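Local coordinates for protein alpha-1,2-mannosidase (Bacteroides thetaiotaomicron, PDB 2WW2) that hydrolyses alpha-mannosides with inversion of anomeric configuration, as a calcium-dependent member of glycoside hydrolase family 92, at residues Ala633-Val636 / Phe637-Gly641; Arg336-His339 / Pro340-Leu344; Leu284-Phe287 / Tyr288-Tyr292; His606-Asn609 / Val610-Lys613. All coordinates share one frame; numbering follows the deposited sequence.

Contact 1 (Ala633-Val636 / Phe637-Gly641); sequences AWYV and FSAMG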
loop_
_atom_site.group_PDB
_atom_site.type_symbol
_atom_site.label_atom_id
_atom_site.label_comp_id
_atom_site.label_asym_id
_atom_site.label_seq_id
_atom_site.Cartn_x
_atom_site.Cartn_y
_atom_site.Cartn_z
ATOM N N ALA A 633 -27.835 7.171 -7.071
ATOM C CA ALA A 633 -28.329 8.480 -7.510
ATOM C C ALA A 633 -27.195 9.350 -8.057
ATOM O O ALA A 633 -27.394 10.169 -8.977
ATOM C CB ALA A 633 -29.023 9.188 -6.341
ATOM N N TRP A 634 -26.005 9.165 -7.491
ATOM C CA TRP A 634 -24.816 9.851 -7.973
ATOM C C TRP A 634 -24.608 9.495 -9.453
ATOM O O TRP A 634 -24.326 10.353 -10.298
ATOM C CB TRP A 634 -23.595 9.432 -7.142
ATOM C CG TRP A 634 -22.329 10.165 -7.488
ATOM C CD1 TRP A 634 -21.803 11.246 -6.832
ATOM C CD2 TRP A 634 -21.429 9.873 -8.567
ATOM N NE1 TRP A 634 -20.631 11.640 -7.437
ATOM C CE2 TRP A 634 -20.378 10.812 -8.499
ATOM C CE3 TRP A 634 -21.398 8.894 -9.569
ATOM C CZ2 TRP A 634 -19.313 10.811 -9.405
ATOM C CZ3 TRP A 634 -20.349 8.910 -10.474
ATOM C CH2 TRP A 634 -19.320 9.850 -10.383
ATOM N N TYR A 635 -24.789 8.226 -9.774
ATOM C CA TYR A 635 -24.585 7.802 -11.165
ATOM C C TYR A 635 -25.679 8.377 -12.072
ATOM O O TYR A 635 -25.400 8.838 -13.182
ATOM C CB TYR A 635 -24.545 6.281 -11.258
ATOM C CG TYR A 635 -24.230 5.756 -12.658
ATOM C CD1 TYR A 635 -22.921 5.404 -13.020
ATOM C CD2 TYR A 635 -25.226 5.623 -13.605
ATOM C CE1 TYR A 635 -22.626 4.930 -14.301
ATOM C CE2 TYR A 635 -24.931 5.150 -14.902
ATOM C CZ TYR A 635 -23.641 4.812 -15.228
ATOM O OH TYR A 635 -23.360 4.330 -16.474
ATOM N N VAL A 636 -26.923 8.364 -11.604
ATOM C CA VAL A 636 -28.027 8.899 -12.421
ATOM C C VAL A 636 -27.808 10.376 -12.738
ATOM O O VAL A 636 -27.825 10.783 -13.895
ATOM C CB VAL A 636 -29.401 8.665 -11.747
ATOM C CG1 VAL A 636 -30.504 9.399 -12.504
ATOM C CG2 VAL A 636 -29.703 7.165 -11.718
ATOM N N PHE A 637 -27.608 11.177 -11.709
ATOM C CA PHE A 637 -27.297 12.585 -11.928
ATOM C C PHE A 637 -26.087 12.743 -12.859
ATOM O O PHE A 637 -26.157 13.453 -13.853
ATOM C CB PHE A 637 -27.004 13.265 -10.592
ATOM C CG PHE A 637 -28.208 13.909 -9.962
ATOM C CD1 PHE A 637 -28.848 14.973 -10.592
ATOM C CD2 PHE A 637 -28.696 13.456 -8.740
ATOM C CE1 PHE A 637 -29.972 15.574 -10.011
ATOM C CE2 PHE A 637 -29.817 14.038 -8.155
ATOM C CZ PHE A 637 -30.440 15.112 -8.778
ATOM N N SER A 638 -24.976 12.093 -12.521
ATOM C CA SER A 638 -23.738 12.296 -13.286
ATOM C C SER A 638 -23.890 11.924 -14.759
ATOM O O SER A 638 -23.368 12.625 -15.636
ATOM C CB SER A 638 -22.551 11.559 -12.644
ATOM O OG SER A 638 -22.267 12.128 -11.375
ATOM N N ALA A 639 -24.606 10.841 -15.043
ATOM C CA ALA A 639 -24.910 10.486 -16.440
ATOM C C ALA A 639 -25.741 11.545 -17.171
ATOM O O ALA A 639 -25.581 11.758 -18.377
ATOM C CB ALA A 639 -25.637 9.131 -16.510
ATOM N N MET A 640 -26.650 12.185 -16.449
ATOM C CA MET A 640 -27.460 13.257 -17.036
ATOM C C MET A 640 -26.607 14.499 -17.300
ATOM O O MET A 640 -26.934 15.323 -18.160
ATOM C CB MET A 640 -28.637 13.617 -16.103
ATOM C CG MET A 640 -29.735 12.535 -16.018
ATOM S SD MET A 640 -31.247 13.119 -15.201
ATOM C CE MET A 640 -30.674 13.618 -13.576
ATOM N N GLY A 641 -25.541 14.678 -16.533
ATOM C CA GLY A 641 -24.660 15.807 -16.800
ATOM C C GLY A 641 -24.513 16.843 -15.698
ATOM O O GLY A 641 -23.806 17.848 -15.894
#
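Trp634 and Ser638 face each other one turn apart on the alpha-helix 632-640, a helix whose residues here are all buried in the catalytic domain of this family 92 glycoside hydrolase, and they illustrate how a serine can serve backbone and ring at once. The main chain supplies the usual i to i+4 hydrogen bonds, from Phe637 N to Ala633 O at the start through Met640 N to Val636 O near the end. One carbonyl is gripped twice: Trp634 O accepts from Ser638 N and from Ser638 OG, each at 2.9 Å, the two donors arriving from opposite faces of the carbonyl plane. Because chi1 of Ser638 is -65°, OG sits beside its own backbone N and can turn back to this oxygen. The hydroxyl is also hydrogen-bonded to Tyr592 OH.

The aromatic contact uses the same serine. Ser638 OG rides 3.5 Å above the plane of the Trp634 ring, over its centre, and Ser638 CB makes a CH-pi contact 4.2 Å from the centroid of the six-membered ring, only 15° off its normal. A hydrogen bond from Trp634 NE1 to Gln588 O helps fix the rotation of the indole.

Where the helix ends, Gly641 adopts a positive phi while Gly641 N still reaches Phe637 O at 3.0 Å. Apolar contacts are looser. Tyr635 CE2 lies 4.4 Å from Ala639 CB, and the thioether of Met640, bent at chi3, brings its methyl CE to 4.4 Å from Val636 CG1.

Contact 2 (Arg336-His339 / Pro340-Leu344); sequences RAVH and PLFTL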
loop_
_atom_site.group_PDB
_atom_site.type_symbol
_atom_site.label_atom_id
_atom_site.label_comp_id
_atom_site.label_asym_id
_atom_site.label_seq_id
_atom_site.Cartn_x
_atom_site.Cartn_y
_atom_site.Cartn_z
ATOM N N ARG A 336 -27.888 13.500 0.018
ATOM C CA ARG A 336 -26.854 13.980 -0.909
ATOM C C ARG A 336 -27.330 13.996 -2.365
ATOM O O ARG A 336 -27.052 14.953 -3.102
ATOM C CB ARG A 336 -25.542 13.158 -0.764
ATOM C CG ARG A 336 -24.929 13.259 0.663
ATOM C CD ARG A 336 -23.869 12.203 1.017
ATOM N NE ARG A 336 -23.758 12.074 2.482
ATOM C CZ ARG A 336 -22.966 12.823 3.251
ATOM N NH1 ARG A 336 -22.202 13.758 2.704
ATOM N NH2 ARG A 336 -22.943 12.645 4.572
ATOM N N ALA A 337 -28.024 12.950 -2.796
ATOM C CA ALA A 337 -28.431 12.883 -4.203
ATOM C C ALA A 337 -29.784 12.211 -4.423
ATOM O O ALA A 337 -30.489 12.534 -5.374
ATOM C CB ALA A 337 -27.343 12.159 -5.034
ATOM N N VAL A 338 -30.129 11.246 -3.576
ATOM C CA VAL A 338 -31.387 10.500 -3.748
ATOM C C VAL A 338 -32.606 11.439 -3.595
ATOM O O VAL A 338 -33.467 11.533 -4.476
ATOM C CB VAL A 338 -31.484 9.294 -2.746
ATOM C CG1 VAL A 338 -32.903 8.737 -2.712
ATOM C CG2 VAL A 338 -30.478 8.173 -3.135
ATOM N N HIS A 339 -32.695 12.138 -2.474
ATOM C CA HIS A 339 -33.830 13.053 -2.319
ATOM C C HIS A 339 -33.794 14.220 -3.291
ATOM O O HIS A 339 -34.833 14.614 -3.799
ATOM C CB HIS A 339 -34.006 13.468 -0.855
ATOM C CG HIS A 339 -34.559 12.360 -0.025
ATOM N ND1 HIS A 339 -35.905 12.055 -0.010
ATOM C CD2 HIS A 339 -33.945 11.411 0.725
ATOM C CE1 HIS A 339 -36.105 11.000 0.763
ATOM N NE2 HIS A 339 -34.933 10.592 1.223
ATOM N N PRO A 340 -32.594 14.771 -3.572
ATOM C CA PRO A 340 -32.568 15.786 -4.629
ATOM C C PRO A 340 -33.082 15.264 -5.964
ATOM O O PRO A 340 -33.755 16.001 -6.687
ATOM C CB PRO A 340 -31.096 16.155 -4.721
ATOM C CG PRO A 340 -30.621 16.017 -3.234
ATOM C CD PRO A 340 -31.360 14.768 -2.759
ATOM N N LEU A 341 -32.772 14.012 -6.311
ATOM C CA LEU A 341 -33.351 13.462 -7.536
ATOM C C LEU A 341 -34.884 13.476 -7.441
ATOM O O LEU A 341 -35.565 13.818 -8.416
ATOM C CB LEU A 341 -32.834 12.034 -7.827
ATOM C CG LEU A 341 -33.225 11.486 -9.212
ATOM C CD1 LEU A 341 -32.507 12.239 -10.326
ATOM C CD2 LEU A 341 -32.972 9.947 -9.370
ATOM N N PHE A 342 -35.441 13.095 -6.289
ATOM C CA PHE A 342 -36.894 13.155 -6.129
ATOM C C PHE A 342 -37.414 14.585 -6.327
ATOM O O PHE A 342 -38.403 14.796 -7.028
ATOM C CB PHE A 342 -37.379 12.611 -4.753
ATOM C CG PHE A 342 -36.982 11.179 -4.467
ATOM C CD1 PHE A 342 -36.764 10.261 -5.507
ATOM C CD2 PHE A 342 -36.840 10.740 -3.150
ATOM C CE1 PHE A 342 -36.396 8.929 -5.222
ATOM C CE2 PHE A 342 -36.460 9.421 -2.864
ATOM C CZ PHE A 342 -36.236 8.514 -3.907
ATOM N N THR A 343 -36.760 15.574 -5.729
ATOM C CA THR A 343 -37.285 16.942 -5.842
ATOM C C THR A 343 -37.367 17.375 -7.291
ATOM O O THR A 343 -38.164 18.246 -7.626
ATOM C CB THR A 343 -36.423 18.001 -5.073
ATOM O OG1 THR A 343 -35.119 18.061 -5.654
ATOM C CG2 THR A 343 -36.314 17.646 -3.577
ATOM N N LEU A 344 -36.538 16.784 -8.153
ATOM C CA LEU A 344 -36.484 17.195 -9.557
ATOM C C LEU A 344 -37.464 16.388 -10.410
ATOM O O LEU A 344 -38.328 16.946 -11.090
ATOM C CB LEU A 344 -35.056 17.015 -10.109
ATOM C CG LEU A 344 -34.819 17.382 -11.586
ATOM C CD1 LEU A 344 -35.273 18.817 -11.860
ATOM C CD2 LEU A 344 -33.338 17.178 -11.976
#
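Chi1 values of -73° for His339 and -58° for Phe342 set each CG beside its own backbone N, so that the two side chains, three residues apart, meet at an angle. The phenyl ring presents its edge to the face of the imidazole in an offset edge-to-face pair, with planes at 88° and Phe342 CD2 3.5 Å from His339 ND1. A hydrogen bond from His339 NE2 to Asn329 OD1 helps hold the imidazole in this attitude. Val338 lies alongside Phe342, the methyl CG1 touching ring atom CZ at 3.5 Å. Val338 O accepts the amide of Phe342 at 3.1 Å; that oxygen stands 3.5 Å above the phenyl plane, over the ring centre.

All this happens in the first turns of helix 338-345 of the catalytic domain, with Ala337 as N-cap residue and Ala337 O accepting Leu341 N. Pro340, in the first turn, lacks an amide hydrogen where none is needed for a helical bond, which is consistent with proline's common place there. Farther on, Thr343 turns OG1 into the crowded position between its backbone N and carbonyl carbon, from which it donates to Pro340 O at 2.7 Å; Lys394 NZ is a second partner of that hydroxyl.

Contact 3 (Leu284-Phe287 / Tyr288-Tyr292); sequences LRTF and YSCLY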
loop_
_atom_site.group_PDB
_atom_site.type_symbol
_atom_site.label_atom_id
_atom_site.label_comp_id
_atom_site.label_asym_id
_atom_site.label_seq_id
_atom_site.Cartn_x
_atom_site.Cartn_y
_atom_site.Cartn_z
ATOM N N LEU A 284 -26.939 1.774 -20.789
ATOM C CA LEU A 284 -28.368 1.849 -20.509
ATOM C C LEU A 284 -28.720 0.927 -19.315
ATOM O O LEU A 284 -29.503 1.286 -18.438
ATOM C CB LEU A 284 -29.167 1.438 -21.768
ATOM C CG LEU A 284 -29.042 2.433 -22.945
ATOM C CD1 LEU A 284 -29.521 1.861 -24.280
ATOM C CD2 LEU A 284 -29.843 3.688 -22.617
ATOM N N ARG A 285 -28.159 -0.274 -19.299
ATOM C CA ARG A 285 -28.388 -1.166 -18.143
ATOM C C ARG A 285 -27.876 -0.564 -16.842
ATOM O O ARG A 285 -28.542 -0.644 -15.803
ATOM C CB ARG A 285 -27.766 -2.541 -18.395
ATOM C CG ARG A 285 -28.512 -3.284 -19.517
ATOM C CD ARG A 285 -28.034 -4.697 -19.657
ATOM N NE ARG A 285 -26.604 -4.767 -19.870
ATOM C CZ ARG A 285 -26.035 -5.193 -20.995
ATOM N NH1 ARG A 285 -26.793 -5.585 -22.019
ATOM N NH2 ARG A 285 -24.702 -5.219 -21.092
ATOM N N THR A 286 -26.708 0.048 -16.892
ATOM C CA THR A 286 -26.137 0.614 -15.662
ATOM C C THR A 286 -27.030 1.737 -15.175
ATOM O O THR A 286 -27.425 1.771 -14.014
ATOM C CB THR A 286 -24.702 1.114 -15.900
ATOM O OG1 THR A 286 -23.918 0.036 -16.434
ATOM C CG2 THR A 286 -24.061 1.569 -14.570
ATOM N N PHE A 287 -27.371 2.641 -16.087
ATOM C CA PHE A 287 -28.201 3.803 -15.766
ATOM C C PHE A 287 -29.572 3.421 -15.187
ATOM O O PHE A 287 -29.974 3.926 -14.137
ATOM C CB PHE A 287 -28.395 4.655 -17.031
ATOM C CG PHE A 287 -29.180 5.923 -16.803
ATOM C CD1 PHE A 287 -28.585 7.026 -16.174
ATOM C CD2 PHE A 287 -30.503 6.020 -17.214
ATOM C CE1 PHE A 287 -29.307 8.193 -15.968
ATOM C CE2 PHE A 287 -31.232 7.182 -17.014
ATOM C CZ PHE A 287 -30.638 8.274 -16.386
ATOM N N TYR A 288 -30.308 2.553 -15.882
ATOM C CA TYR A 288 -31.648 2.215 -15.412
ATOM C C TYR A 288 -31.639 1.317 -14.188
ATOM O O TYR A 288 -32.537 1.394 -13.374
ATOM C CB TYR A 288 -32.516 1.659 -16.566
ATOM C CG TYR A 288 -32.911 2.816 -17.462
ATOM C CD1 TYR A 288 -33.778 3.802 -16.983
ATOM C CD2 TYR A 288 -32.368 2.967 -18.740
ATOM C CE1 TYR A 288 -34.129 4.901 -17.762
ATOM C CE2 TYR A 288 -32.703 4.070 -19.524
ATOM C CZ TYR A 288 -33.591 5.030 -19.021
ATOM O OH TYR A 288 -33.941 6.135 -19.777
ATOM N N SER A 289 -30.624 0.475 -14.054
ATOM C CA SER A 289 -30.459 -0.287 -12.802
ATOM C C SER A 289 -30.230 0.642 -11.616
ATOM O O SER A 289 -30.859 0.475 -10.569
ATOM C CB SER A 289 -29.310 -1.280 -12.930
ATOM O OG SER A 289 -29.576 -2.245 -13.955
ATOM N N CYS A 290 -29.340 1.623 -11.775
ATOM C CA CYS A 290 -29.126 2.609 -10.704
ATOM C C CYS A 290 -30.399 3.386 -10.419
ATOM O O CYS A 290 -30.699 3.682 -9.256
ATOM C CB CYS A 290 -27.980 3.580 -11.063
ATOM S SG CYS A 290 -26.354 2.808 -11.050
ATOM N N LEU A 291 -31.157 3.726 -11.468
ATOM C CA LEU A 291 -32.382 4.490 -11.255
ATOM C C LEU A 291 -33.403 3.623 -10.502
ATOM O O LEU A 291 -34.050 4.081 -9.554
ATOM C CB LEU A 291 -32.964 5.021 -12.588
ATOM C CG LEU A 291 -34.225 5.910 -12.532
ATOM C CD1 LEU A 291 -34.034 7.131 -11.571
ATOM C CD2 LEU A 291 -34.658 6.363 -13.921
ATOM N N TYR A 292 -33.553 2.367 -10.919
ATOM C CA TYR A 292 -34.442 1.446 -10.190
ATOM C C TYR A 292 -34.095 1.405 -8.706
ATOM O O TYR A 292 -34.980 1.523 -7.845
ATOM C CB TYR A 292 -34.348 0.042 -10.814
ATOM C CG TYR A 292 -34.458 -1.124 -9.863
ATOM C CD1 TYR A 292 -35.707 -1.613 -9.475
ATOM C CD2 TYR A 292 -33.318 -1.780 -9.397
ATOM C CE1 TYR A 292 -35.820 -2.716 -8.610
ATOM C CE2 TYR A 292 -33.419 -2.888 -8.535
ATOM C CZ TYR A 292 -34.674 -3.349 -8.160
ATOM O OH TYR A 292 -34.779 -4.429 -7.310
#
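Phe287 and Tyr288, neighbours along the helix, bury more surface than any other residues of this contact, and they show how adjacent aromatics can pack on one another. Their first torsions differ: Phe287 holds CG opposite its backbone N (chi1 -177°), whereas Tyr288 swings CG in beside its own N (chi1 -74°). The phenyl edge therefore comes down on the phenol face in a T-shaped pair, the planes at 86° and the centroids 4.9 Å apart. Phe287 CD2 is the atom that makes the approach, standing 3.6 Å above the tyrosine plane over its centre. One turn earlier, Leu284 joins with CD2 at 4.2 Å from Tyr288 CE2, and Leu284 O accepts the amide of Tyr288.

The phenol is held at its far end as well, since Tyr288 OH is hydrogen-bonded to Val274 O and Ala276 N of strand 274-277, while Phe7 stacks on its ring. Phe287 in turn packs against Val636 and Ala639.

A polar detail accompanies the rings. Ser289 folds OG back onto the preceding turn, where it donates to Arg285 O at 2.7 Å, and Ser289 N donates to the same oxygen at 2.9 Å from the opposite face of the carbonyl plane. Asn12 N is a further partner of this hydroxyl. Such doubling of an i to i+4 backbone bond by a hydroxyl is a familiar feature of serines in alpha-helices, here helix 281-294 of the catalytic domain, packed against strand 274-277 and helix 632-640.

Contact 4 (His606-Asn609 / Val610-Lys613); sequences HLRN and VMDK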
loop_
_atom_site.group_PDB
_atom_site.type_symbol
_atom_site.label_atom_id
_atom_site.label_comp_id
_atom_site.label_asym_id
_atom_site.label_seq_id
_atom_site.Cartn_x
_atom_site.Cartn_y
_atom_site.Cartn_z
ATOM N N HIS A 606 -12.526 13.629 -15.184
ATOM C CA HIS A 606 -12.547 12.663 -14.086
ATOM C C HIS A 606 -13.900 12.003 -13.885
ATOM O O HIS A 606 -13.988 10.806 -13.609
ATOM C CB HIS A 606 -12.083 13.310 -12.785
ATOM C CG HIS A 606 -10.620 13.629 -12.778
ATOM N ND1 HIS A 606 -9.650 12.653 -12.858
ATOM C CD2 HIS A 606 -9.963 14.814 -12.714
ATOM C CE1 HIS A 606 -8.456 13.223 -12.843
ATOM N NE2 HIS A 606 -8.619 14.533 -12.755
ATOM N N LEU A 607 -14.956 12.789 -14.019
ATOM C CA LEU A 607 -16.299 12.264 -13.934
ATOM C C LEU A 607 -16.514 11.179 -14.997
ATOM O O LEU A 607 -16.969 10.063 -14.701
ATOM C CB LEU A 607 -17.262 13.432 -14.148
ATOM C CG LEU A 607 -18.727 13.245 -13.828
ATOM C CD1 LEU A 607 -19.318 12.379 -14.924
ATOM C CD2 LEU A 607 -18.921 12.644 -12.418
ATOM N N ARG A 608 -16.183 11.489 -16.243
ATOM C CA ARG A 608 -16.375 10.496 -17.290
ATOM C C ARG A 608 -15.484 9.270 -17.059
ATOM O O ARG A 608 -15.888 8.145 -17.308
ATOM C CB ARG A 608 -16.167 11.120 -18.678
ATOM C CG ARG A 608 -17.231 12.219 -18.968
ATOM C CD ARG A 608 -18.609 11.599 -19.203
ATOM N NE ARG A 608 -18.556 10.715 -20.374
ATOM C CZ ARG A 608 -18.618 11.153 -21.629
ATOM N NH1 ARG A 608 -18.761 12.448 -21.878
ATOM N NH2 ARG A 608 -18.533 10.302 -22.644
ATOM N N ASN A 609 -14.288 9.488 -16.532
ATOM C CA ASN A 609 -13.381 8.375 -16.228
ATOM C C ASN A 609 -13.990 7.454 -15.147
ATOM O O ASN A 609 -14.030 6.229 -15.310
ATOM C CB ASN A 609 -12.025 8.937 -15.799
ATOM C CG ASN A 609 -10.903 7.942 -15.938
ATOM O OD1 ASN A 609 -10.856 7.146 -16.878
ATOM N ND2 ASN A 609 -9.967 7.994 -15.001
ATOM N N VAL A 610 -14.504 8.046 -14.073
ATOM C CA VAL A 610 -15.169 7.273 -13.015
ATOM C C VAL A 610 -16.388 6.487 -13.553
ATOM O O VAL A 610 -16.550 5.308 -13.274
ATOM C CB VAL A 610 -15.582 8.177 -11.819
ATOM C CG1 VAL A 610 -16.576 7.453 -10.905
ATOM C CG2 VAL A 610 -14.332 8.617 -11.010
ATOM N N MET A 611 -17.237 7.135 -14.341
ATOM C CA MET A 611 -18.411 6.451 -14.872
ATOM C C MET A 611 -18.008 5.247 -15.718
ATOM O O MET A 611 -18.659 4.198 -15.657
ATOM C CB MET A 611 -19.315 7.410 -15.661
ATOM C CG MET A 611 -19.996 8.457 -14.778
ATOM S SD MET A 611 -21.471 9.225 -15.479
ATOM C CE MET A 611 -20.801 10.451 -16.605
ATOM N N ASP A 612 -16.939 5.388 -16.490
ATOM C CA ASP A 612 -16.471 4.295 -17.348
ATOM C C ASP A 612 -15.784 3.194 -16.541
ATOM O O ASP A 612 -15.930 2.016 -16.846
ATOM C CB ASP A 612 -15.481 4.814 -18.397
ATOM C CG ASP A 612 -16.156 5.587 -19.540
ATOM O OD1 ASP A 612 -17.402 5.551 -19.687
ATOM O OD2 ASP A 612 -15.415 6.242 -20.310
ATOM N N LYS A 613 -15.011 3.567 -15.527
ATOM C CA LYS A 613 -14.125 2.586 -14.883
ATOM C C LYS A 613 -14.641 1.928 -13.606
ATOM O O LYS A 613 -14.214 0.825 -13.277
ATOM C CB LYS A 613 -12.744 3.199 -14.660
ATOM C CG LYS A 613 -11.974 3.221 -15.970
ATOM C CD LYS A 613 -10.963 4.315 -16.048
ATOM C CE LYS A 613 -10.146 4.097 -17.350
ATOM N NZ LYS A 613 -9.122 5.122 -17.499
HETATM O O HOH W 1 -17.808 8.341 -19.183
HETATM O O HOH W 2 -18.163 7.401 -22.097
#
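From His606 to Lys613 the backbone runs through the closing turns of alpha-helix 600-613 in the catalytic domain, each carbonyl from His606 O to Asn609 O accepting the amide four residues on. The last of these bonds, Lys613 N to Asn609 O, is bent to 142° at the hydrogen.

That pair is joined a second time through its side chains. Lys613, extended beyond CG, runs back across Asn609 and donates NZ to OD1 at 2.7 Å, in the plane of the amide carbonyl and on a lone pair. Asn609 contributes by carrying its amide opposite the backbone N (chi1 -159°). Lys613 NZ also forms a salt bridge with Glu571 OE1, and Tyr559 of a second subunit packs on the lysine. On another side of the helix, Leu607 and Val610 lean on Trp634 of helix 632-640.

Arg608 and Asp612 are linked through water rather than directly, Arg608 NE and Asp612 OD1 remaining 5.3 Å apart. The arginine chain bends at chi2 and chi3, while Asn679 OD1 and Ser656 OG hold NH1. Two waters lie in the guanidinium plane, at its edge. Water 1 spans the gap between Arg608 NE, from which it accepts at 2.8 Å, and the residue's own carbonyl O. Water 2 is the clear bridge: it accepts from Arg608 NH2 and lies 3.1 Å from Asp612 OD1.

Followed from the N terminus, the four contacts come in the order 3, 2, 4, 1. Each lies within one helix and its flanking residues, closing no more than a turn or two; none nests in or crosses another. Their relation arises in space, within the catalytic domain. Contact 1, last in sequence, touches all three others: Tyr635 CZ meets Thr286 CG2 of contact 3 at 3.3 Å, Ala633 CB lies beside Ala337 CB of contact 2, and Ser638 OG meets Leu607 CD2 of contact 4. Contacts 2 and 3 also touch, through Leu341 and Leu291, whereas contact 4 reaches neither directly. Helix 632-640 thus ties helices 281-294, 338-345 and 600-613 together.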